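Local atomic coordinates of conserved uncharacterized protein (predicted phosphoesterase COG0622) (Streptococcus pneumoniae, PDB entry 3CK2), a protein that is predicted to hydrolyse phosphoester bonds as a metal-dependent phosphoesterase of the calcineurin-like superfamily, with two manganese ions bound side by side. Residues 117-128 with 148-159. Residues are numbered along the deposited sequence; the frame is centred on the assembly and turned at random.
With SRT (S,R meso-tartaric acid), chain F.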
ATOM      1  N   PRO A 117       6.892   6.774   4.369  1.00 15.89           N
ATOM      2  CA  PRO A 117       5.431   7.005   4.237  1.00 15.67           C
ATOM      3  C   PRO A 117       5.073   8.274   3.452  1.00 14.51           C
ATOM      4  O   PRO A 117       5.623   9.318   3.726  1.00 15.78           O
ATOM      5  CB  PRO A 117       4.971   7.162   5.700  1.00 15.81           C
ATOM      6  CG  PRO A 117       6.174   7.702   6.403  1.00 15.65           C
ATOM      7  CD  PRO A 117       7.346   6.989   5.758  1.00 15.87           C
ATOM      8  N   SER A 118       4.156   8.184   2.509  1.00 14.71           N
ATOM      9  CA  SER A 118       3.718   9.320   1.692  1.00 14.42           C
ATOM     10  C   SER A 118       2.309   9.168   1.195  1.00 14.54           C
ATOM     11  O   SER A 118       1.878   8.089   0.823  1.00 14.21           O
ATOM     12  CB  SER A 118       4.586   9.452   0.463  1.00 13.65           C
ATOM     13  OG  SER A 118       5.880   9.185   0.828  1.00 15.50           O
ATOM     14  N   ALA A 119       1.597  10.281   1.164  1.00 15.54           N
ATOM     15  CA  ALA A 119       0.274  10.332   0.572  1.00 15.95           C
ATOM     16  C   ALA A 119       0.179  11.688  -0.157  1.00 16.00           C
ATOM     17  O   ALA A 119       0.401  12.732   0.430  1.00 16.14           O
ATOM     18  CB  ALA A 119      -0.803  10.136   1.634  1.00 14.98           C
ATOM     19  N   TRP A 120      -0.016  11.648  -1.468  1.00 16.73           N
ATOM     20  CA  TRP A 120      -0.327  12.855  -2.216  1.00 17.23           C
ATOM     21  C   TRP A 120      -1.324  12.619  -3.312  1.00 17.07           C
ATOM     22  O   TRP A 120      -1.483  11.512  -3.788  1.00 17.25           O
ATOM     23  CB  TRP A 120       0.916  13.553  -2.784  1.00 18.35           C
ATOM     24  CG  TRP A 120       1.928  12.739  -3.494  1.00 18.99           C
ATOM     25  CD1 TRP A 120       1.864  12.259  -4.775  1.00 20.07           C
ATOM     26  CD2 TRP A 120       3.230  12.387  -2.992  1.00 19.82           C
ATOM     27  NE1 TRP A 120       3.046  11.599  -5.094  1.00 19.96           N
ATOM     28  CE2 TRP A 120       3.896  11.663  -4.016  1.00 20.51           C
ATOM     29  CE3 TRP A 120       3.904  12.630  -1.775  1.00 19.75           C
ATOM     30  CZ2 TRP A 120       5.210  11.172  -3.860  1.00 20.64           C
ATOM     31  CZ3 TRP A 120       5.211  12.140  -1.611  1.00 19.55           C
ATOM     32  CH2 TRP A 120       5.849  11.412  -2.651  1.00 20.13           C
ATOM     33  N   LEU A 121      -2.003  13.692  -3.680  1.00 17.26           N
ATOM     34  CA  LEU A 121      -2.988  13.686  -4.757  1.00 17.53           C
ATOM     35  C   LEU A 121      -2.339  14.405  -5.958  1.00 17.89           C
ATOM     36  O   LEU A 121      -1.906  15.567  -5.852  1.00 17.62           O
ATOM     37  CB  LEU A 121      -4.267  14.399  -4.284  1.00 17.05           C
ATOM     38  CG  LEU A 121      -5.595  14.092  -4.957  1.00 17.69           C
ATOM     39  CD1 LEU A 121      -6.064  12.692  -4.618  1.00 19.57           C
ATOM     40  CD2 LEU A 121      -6.647  15.119  -4.569  1.00 15.98           C
ATOM     41  N   GLU A 122      -2.203  13.694  -7.070  1.00 17.99           N
ATOM     42  CA  GLU A 122      -1.714  14.283  -8.304  1.00 18.43           C
ATOM     43  C   GLU A 122      -2.662  13.838  -9.435  1.00 18.96           C
ATOM     44  O   GLU A 122      -2.919  12.626  -9.616  1.00 19.03           O
ATOM     45  CB  GLU A 122      -0.265  13.846  -8.542  1.00 18.25           C
ATOM     46  CG  GLU A 122       0.373  14.325  -9.856  1.00 18.51           C
ATOM     47  CD  GLU A 122       0.711  15.816  -9.901  1.00 18.52           C
ATOM     48  OE1 GLU A 122       0.741  16.466  -8.833  1.00 18.48           O
ATOM     49  OE2 GLU A 122       0.960  16.330 -11.017  1.00 17.61           O
ATOM     50  N   GLY A 123      -3.178  14.806 -10.200  1.00 19.62           N
ATOM     51  CA  GLY A 123      -4.369  14.564 -11.020  1.00 19.81           C
ATOM     52  C   GLY A 123      -5.466  14.315  -9.998  1.00 20.72           C
ATOM     53  O   GLY A 123      -5.444  14.892  -8.894  1.00 21.39           O
ATOM     54  N   LYS A 124      -6.407  13.426 -10.285  1.00 20.96           N
ATOM     55  CA  LYS A 124      -7.372  13.064  -9.218  1.00 20.53           C
ATOM     56  C   LYS A 124      -6.899  11.791  -8.506  1.00 19.98           C
ATOM     57  O   LYS A 124      -7.699  11.104  -7.871  1.00 20.74           O
ATOM     58  CB  LYS A 124      -8.779  12.871  -9.775  0.20 20.56           C
ATOM     59  CG  LYS A 124      -9.328  14.077 -10.521  0.20 21.34           C
ATOM     60  CD  LYS A 124     -10.248  13.645 -11.645  0.20 21.20           C
ATOM     61  CE  LYS A 124      -9.445  13.032 -12.802  0.20 22.10           C
ATOM     62  NZ  LYS A 124     -10.376  12.488 -13.828  1.00 24.31           N
ATOM     63  N   ILE A 125      -5.607  11.477  -8.611  1.00 18.97           N
ATOM     64  CA  ILE A 125      -5.091  10.190  -8.168  1.00 18.35           C
ATOM     65  C   ILE A 125      -4.325  10.306  -6.856  1.00 18.00           C
ATOM     66  O   ILE A 125      -3.351  11.066  -6.742  1.00 17.39           O
ATOM     67  CB  ILE A 125      -4.180   9.523  -9.253  1.00 18.32           C
ATOM     68  CG1 ILE A 125      -4.857   9.575 -10.636  1.00 17.44           C
ATOM     69  CG2 ILE A 125      -3.850   8.071  -8.837  1.00 17.95           C
ATOM     70  CD1 ILE A 125      -4.009   9.104 -11.816  1.00 17.21           C
ATOM     71  N   LEU A 126      -4.780   9.536  -5.870  1.00 17.53           N
ATOM     72  CA  LEU A 126      -4.038   9.337  -4.628  1.00 17.43           C
ATOM     73  C   LEU A 126      -2.884   8.355  -4.849  1.00 18.11           C
ATOM     74  O   LEU A 126      -3.113   7.197  -5.271  1.00 17.29           O
ATOM     75  CB  LEU A 126      -4.953   8.778  -3.543  1.00 16.89           C
ATOM     76  CG  LEU A 126      -4.313   8.386  -2.210  1.00 16.72           C
ATOM     77  CD1 LEU A 126      -3.730   9.603  -1.494  1.00 14.35           C
ATOM     78  CD2 LEU A 126      -5.313   7.641  -1.345  1.00 16.21           C
ATOM     79  N   PHE A 127      -1.658   8.836  -4.581  1.00 18.67           N
ATOM     80  CA  PHE A 127      -0.454   8.012  -4.528  1.00 19.50           C
ATOM     81  C   PHE A 127      -0.047   7.814  -3.064  1.00 19.85           C
ATOM     82  O   PHE A 127       0.082   8.775  -2.307  1.00 20.22           O
ATOM     83  CB  PHE A 127       0.711   8.652  -5.300  1.00 20.14           C
ATOM     84  CG  PHE A 127       0.471   8.760  -6.794  1.00 21.01           C
ATOM     85  CD1 PHE A 127       1.012   7.822  -7.677  1.00 21.13           C
ATOM     86  CD2 PHE A 127      -0.282   9.794  -7.311  1.00 21.06           C
ATOM     87  CE1 PHE A 127       0.786   7.925  -9.043  1.00 19.64           C
ATOM     88  CE2 PHE A 127      -0.507   9.896  -8.679  1.00 21.27           C
ATOM     89  CZ  PHE A 127       0.015   8.944  -9.535  1.00 21.12           C
ATOM     90  N   LEU A 128       0.171   6.561  -2.688  1.00 20.38           N
ATOM     91  CA  LEU A 128       0.435   6.195  -1.305  1.00 20.56           C
ATOM     92  C   LEU A 128       1.537   5.159  -1.214  1.00 20.32           C
ATOM     93  O   LEU A 128       1.465   4.096  -1.852  1.00 19.74           O
ATOM     94  CB  LEU A 128      -0.834   5.634  -0.632  1.00 21.09           C
ATOM     95  CG  LEU A 128      -0.741   5.088   0.802  1.00 20.54           C
ATOM     96  CD1 LEU A 128      -0.542   6.237   1.813  1.00 20.05           C
ATOM     97  CD2 LEU A 128      -2.011   4.354   1.102  1.00 21.64           C
ATOM     98  N   VAL A 148      -6.508   3.614   4.470  1.00 24.27           N
ATOM     99  CA  VAL A 148      -7.213   4.591   3.640  1.00 24.54           C
ATOM    100  C   VAL A 148      -8.741   4.390   3.765  1.00 24.84           C
ATOM    101  O   VAL A 148      -9.238   3.275   3.597  1.00 23.97           O
ATOM    102  CB  VAL A 148      -6.791   4.536   2.127  1.00 24.88           C
ATOM    103  CG1 VAL A 148      -7.435   5.718   1.343  1.00 23.41           C
ATOM    104  CG2 VAL A 148      -5.249   4.513   1.967  1.00 22.61           C
ATOM    105  N   GLU A 149      -9.458   5.477   4.060  1.00 24.82           N
ATOM    106  CA  GLU A 149     -10.929   5.471   4.011  1.00 26.12           C
ATOM    107  C   GLU A 149     -11.421   6.215   2.771  1.00 25.74           C
ATOM    108  O   GLU A 149     -10.943   7.300   2.433  1.00 25.68           O
ATOM    109  CB  GLU A 149     -11.494   5.994   5.315  1.00 25.82           C
ATOM    110  CG  GLU A 149     -10.905   5.153   6.443  1.00 28.89           C
ATOM    111  CD  GLU A 149     -11.538   5.374   7.784  1.00 30.03           C
ATOM    112  OE1 GLU A 149     -11.395   6.505   8.306  1.00 34.30           O
ATOM    113  OE2 GLU A 149     -12.162   4.401   8.306  1.00 36.34           O
ATOM    114  N   ILE A 150     -12.300   5.556   2.023  1.00 26.00           N
ATOM    115  CA  ILE A 150     -12.667   6.036   0.697  1.00 25.96           C
ATOM    116  C   ILE A 150     -14.150   6.253   0.654  1.00 25.76           C
ATOM    117  O   ILE A 150     -14.902   5.354   0.987  1.00 25.80           O
ATOM    118  CB  ILE A 150     -12.270   5.043  -0.472  1.00 25.64           C
ATOM    119  CG1 ILE A 150     -10.774   4.660  -0.437  1.00 25.28           C
ATOM    120  CG2 ILE A 150     -12.655   5.631  -1.832  1.00 25.18           C
ATOM    121  CD1 ILE A 150     -10.526   3.178  -0.250  1.00 22.61           C
ATOM    122  N   ASP A 151     -14.565   7.448   0.257  1.00 26.38           N
ATOM    123  CA  ASP A 151     -15.950   7.653  -0.181  1.00 27.36           C
ATOM    124  C   ASP A 151     -15.987   8.651  -1.350  1.00 27.23           C
ATOM    125  O   ASP A 151     -14.925   9.014  -1.877  1.00 26.61           O
ATOM    126  CB  ASP A 151     -16.894   7.998   0.988  1.00 27.34           C
ATOM    127  CG  ASP A 151     -16.649   9.367   1.587  1.00 28.62           C
ATOM    128  OD1 ASP A 151     -15.761  10.104   1.162  1.00 29.97           O
ATOM    129  OD2 ASP A 151     -17.385   9.717   2.524  1.00 35.47           O
ATOM    130  N   ASP A 152     -17.186   9.043  -1.784  1.00 27.42           N
ATOM    131  CA  ASP A 152     -17.315   9.923  -2.955  1.00 28.01           C
ATOM    132  C   ASP A 152     -16.652  11.291  -2.791  1.00 27.81           C
ATOM    133  O   ASP A 152     -16.224  11.877  -3.768  1.00 27.71           O
ATOM    134  CB  ASP A 152     -18.788  10.088  -3.359  1.00 28.84           C
ATOM    135  CG  ASP A 152     -19.322   8.872  -4.122  1.00 30.98           C
ATOM    136  OD1 ASP A 152     -18.608   8.338  -5.002  1.00 34.13           O
ATOM    137  OD2 ASP A 152     -20.456   8.436  -3.840  1.00 35.93           O
ATOM    138  N   SER A 153     -16.528  11.767  -1.553  1.00 27.93           N
ATOM    139  CA  SER A 153     -16.039  13.119  -1.268  1.00 27.42           C
ATOM    140  C   SER A 153     -14.565  13.195  -0.864  1.00 26.95           C
ATOM    141  O   SER A 153     -13.903  14.211  -1.106  1.00 25.99           O
ATOM    142  CB  SER A 153     -16.889  13.718  -0.152  1.00 27.37           C
ATOM    143  OG  SER A 153     -18.253  13.653  -0.505  1.00 28.54           O
ATOM    144  N   TYR A 154     -14.067  12.130  -0.250  1.00 27.08           N
ATOM    145  CA  TYR A 154     -12.772  12.107   0.391  1.00 26.62           C
ATOM    146  C   TYR A 154     -12.012  10.816   0.303  1.00 25.68           C
ATOM    147  O   TYR A 154     -12.566   9.769   0.390  1.00 26.24           O
ATOM    148  CB  TYR A 154     -12.951  12.392   1.882  1.00 27.58           C
ATOM    149  CG  TYR A 154     -13.569  13.714   2.170  1.00 28.26           C
ATOM    150  CD1 TYR A 154     -12.900  14.873   1.900  1.00 29.38           C
ATOM    151  CD2 TYR A 154     -14.838  13.802   2.684  1.00 29.08           C
ATOM    152  CE1 TYR A 154     -13.464  16.067   2.140  1.00 28.94           C
ATOM    153  CE2 TYR A 154     -15.411  14.997   2.927  1.00 29.40           C
ATOM    154  CZ  TYR A 154     -14.720  16.125   2.650  1.00 29.09           C
ATOM    155  OH  TYR A 154     -15.286  17.323   2.873  1.00 29.59           O
ATOM    156  N   PHE A 155     -10.711  10.931   0.193  1.00 24.71           N
ATOM    157  CA  PHE A 155      -9.766   9.924   0.682  1.00 23.98           C
ATOM    158  C   PHE A 155      -9.236  10.411   2.040  1.00 24.05           C
ATOM    159  O   PHE A 155      -8.770  11.547   2.164  1.00 23.45           O
ATOM    160  CB  PHE A 155      -8.532   9.785  -0.211  1.00 23.50           C
ATOM    161  CG  PHE A 155      -8.814   9.368  -1.610  1.00 22.73           C
ATOM    162  CD1 PHE A 155      -9.395   8.136  -1.881  1.00 21.96           C
ATOM    163  CD2 PHE A 155      -8.434  10.181  -2.677  1.00 23.96           C
ATOM    164  CE1 PHE A 155      -9.613   7.732  -3.184  1.00 22.74           C
ATOM    165  CE2 PHE A 155      -8.669   9.781  -3.996  1.00 23.93           C
ATOM    166  CZ  PHE A 155      -9.246   8.557  -4.248  1.00 22.79           C
ATOM    167  N   LYS A 156      -9.285   9.544   3.049  1.00 24.08           N
ATOM    168  CA  LYS A 156      -8.699   9.855   4.351  1.00 23.95           C
ATOM    169  C   LYS A 156      -7.564   8.863   4.570  1.00 23.58           C
ATOM    170  O   LYS A 156      -7.789   7.666   4.514  1.00 23.69           O
ATOM    171  CB  LYS A 156      -9.755   9.771   5.474  1.00 24.09           C
ATOM    172  CG  LYS A 156      -9.178   9.936   6.907  1.00 25.06           C
ATOM    173  CD  LYS A 156      -8.427  11.292   7.095  1.00 26.74           C
ATOM    174  CE  LYS A 156      -7.628  11.343   8.388  1.00 26.48           C
ATOM    175  NZ  LYS A 156      -8.481  10.876   9.512  1.00 28.83           N
ATOM    176  N   VAL A 157      -6.342   9.362   4.768  1.00 23.44           N
ATOM    177  CA  VAL A 157      -5.173   8.503   5.037  1.00 22.54           C
ATOM    178  C   VAL A 157      -4.619   8.686   6.457  1.00 22.48           C
ATOM    179  O   VAL A 157      -4.328   9.797   6.893  1.00 22.15           O
ATOM    180  CB  VAL A 157      -4.040   8.767   4.020  1.00 23.24           C
ATOM    181  CG1 VAL A 157      -2.818   7.873   4.322  1.00 19.63           C
ATOM    182  CG2 VAL A 157      -4.582   8.641   2.547  1.00 20.39           C
ATOM    183  N   ASP A 158      -4.519   7.579   7.184  1.00 23.01           N
ATOM    184  CA  ASP A 158      -3.828   7.544   8.470  1.00 22.24           C
ATOM    185  C   ASP A 158      -2.698   6.560   8.402  1.00 22.29           C
ATOM    186  O   ASP A 158      -2.823   5.508   7.782  1.00 21.99           O
ATOM    187  CB  ASP A 158      -4.766   7.096   9.565  1.00 22.69           C
ATOM    188  CG  ASP A 158      -5.784   8.153   9.923  1.00 22.66           C
ATOM    189  OD1 ASP A 158      -5.420   9.264  10.398  1.00 22.33           O
ATOM    190  OD2 ASP A 158      -6.955   7.869   9.683  1.00 22.56           O
ATOM    191  N   PHE A 159      -1.589   6.901   9.045  1.00 22.20           N
ATOM    192  CA  PHE A 159      -0.501   5.954   9.205  1.00 22.07           C
ATOM    193  C   PHE A 159      -0.513   5.347  10.603  1.00 21.45           C
ATOM    194  O   PHE A 159      -0.731   6.033  11.568  1.00 21.21           O
ATOM    195  CB  PHE A 159       0.830   6.618   8.863  1.00 22.75           C
ATOM    196  CG  PHE A 159       0.938   7.003   7.417  1.00 21.32           C
ATOM    197  CD1 PHE A 159       1.487   6.145   6.505  1.00 20.80           C
ATOM    198  CD2 PHE A 159       0.477   8.232   6.979  1.00 22.30           C
ATOM    199  CE1 PHE A 159       1.579   6.520   5.198  1.00 22.14           C
ATOM    200  CE2 PHE A 159       0.585   8.609   5.663  1.00 22.50           C
ATOM    201  CZ  PHE A 159       1.123   7.747   4.772  1.00 21.34           C
TER
HETATM  202  O1  SRT F 301      -7.705  12.496  11.582  0.50 50.09           O
HETATM  203  O11 SRT F 301      -6.172  13.405  12.884  0.50 48.69           O
HETATM  204  C1  SRT F 301      -6.863  12.424  12.509  0.50 49.93           C
HETATM  205  C2  SRT F 301      -6.655  11.090  13.179  0.50 49.71           C
HETATM  206  O2  SRT F 301      -6.408  10.134  12.150  0.50 49.91           O
HETATM  207  C3  SRT F 301      -7.865  10.576  13.985  0.50 49.99           C
HETATM  208  O3  SRT F 301      -8.754  11.653  14.320  0.50 49.59           O
HETATM  209  C4  SRT F 301      -7.448   9.815  15.232  0.50 50.00           C
HETATM  210  O4  SRT F 301      -8.337   9.244  15.909  0.50 50.28           O
HETATM  211  O41 SRT F 301      -6.240   9.729  15.563  0.50 49.37           O
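P117 CB touches the F159 ring at CE1 (3.5 Å). The CZ corner of the same ring lies near the backbone N of S118. A119 turns its methyl into the layer, with CB 4.1 Å from V157 CG1 and at the edge of the F159 ring. L121 crosses F155 at about a right angle, and its CD1 meets the ring edge at CE2 (4.0 Å). A type II' turn from E122 to I125 reverses the chain, and the carbonyl O of K124 also lies at the edge of the F155 ring. L126 then covers one face of that ring. Its CB makes a CH-pi contact 4.1 Å from the F155 centroid, offset toward the rim. L126 CD2 reaches on to V148 CG1 and V157 CG2. With CG anti to the backbone N (chi1 175°), L128 reaches across to the other hairpin. CD1 touches both V157 CG1 and F159 CZ, while CD2 meets V148 CG2 tip to tip at a tight 3.4 Å. On the far side of strand 154-159, K156 NZ donates to meso-tartaric acid O1 (2.7 Å) and makes a long, weak salt bridge to D158 OD2. F174 of strand 172-175 also packs on L121 and L126. The axes of strands 117-122 and 154-159 come within 8.8 Å and run nearly antiparallel (168°). Two hairpins from different sheets join face to face in the hydrophobic core of the beta sandwich typical of calcineurin-like phosphoesterases.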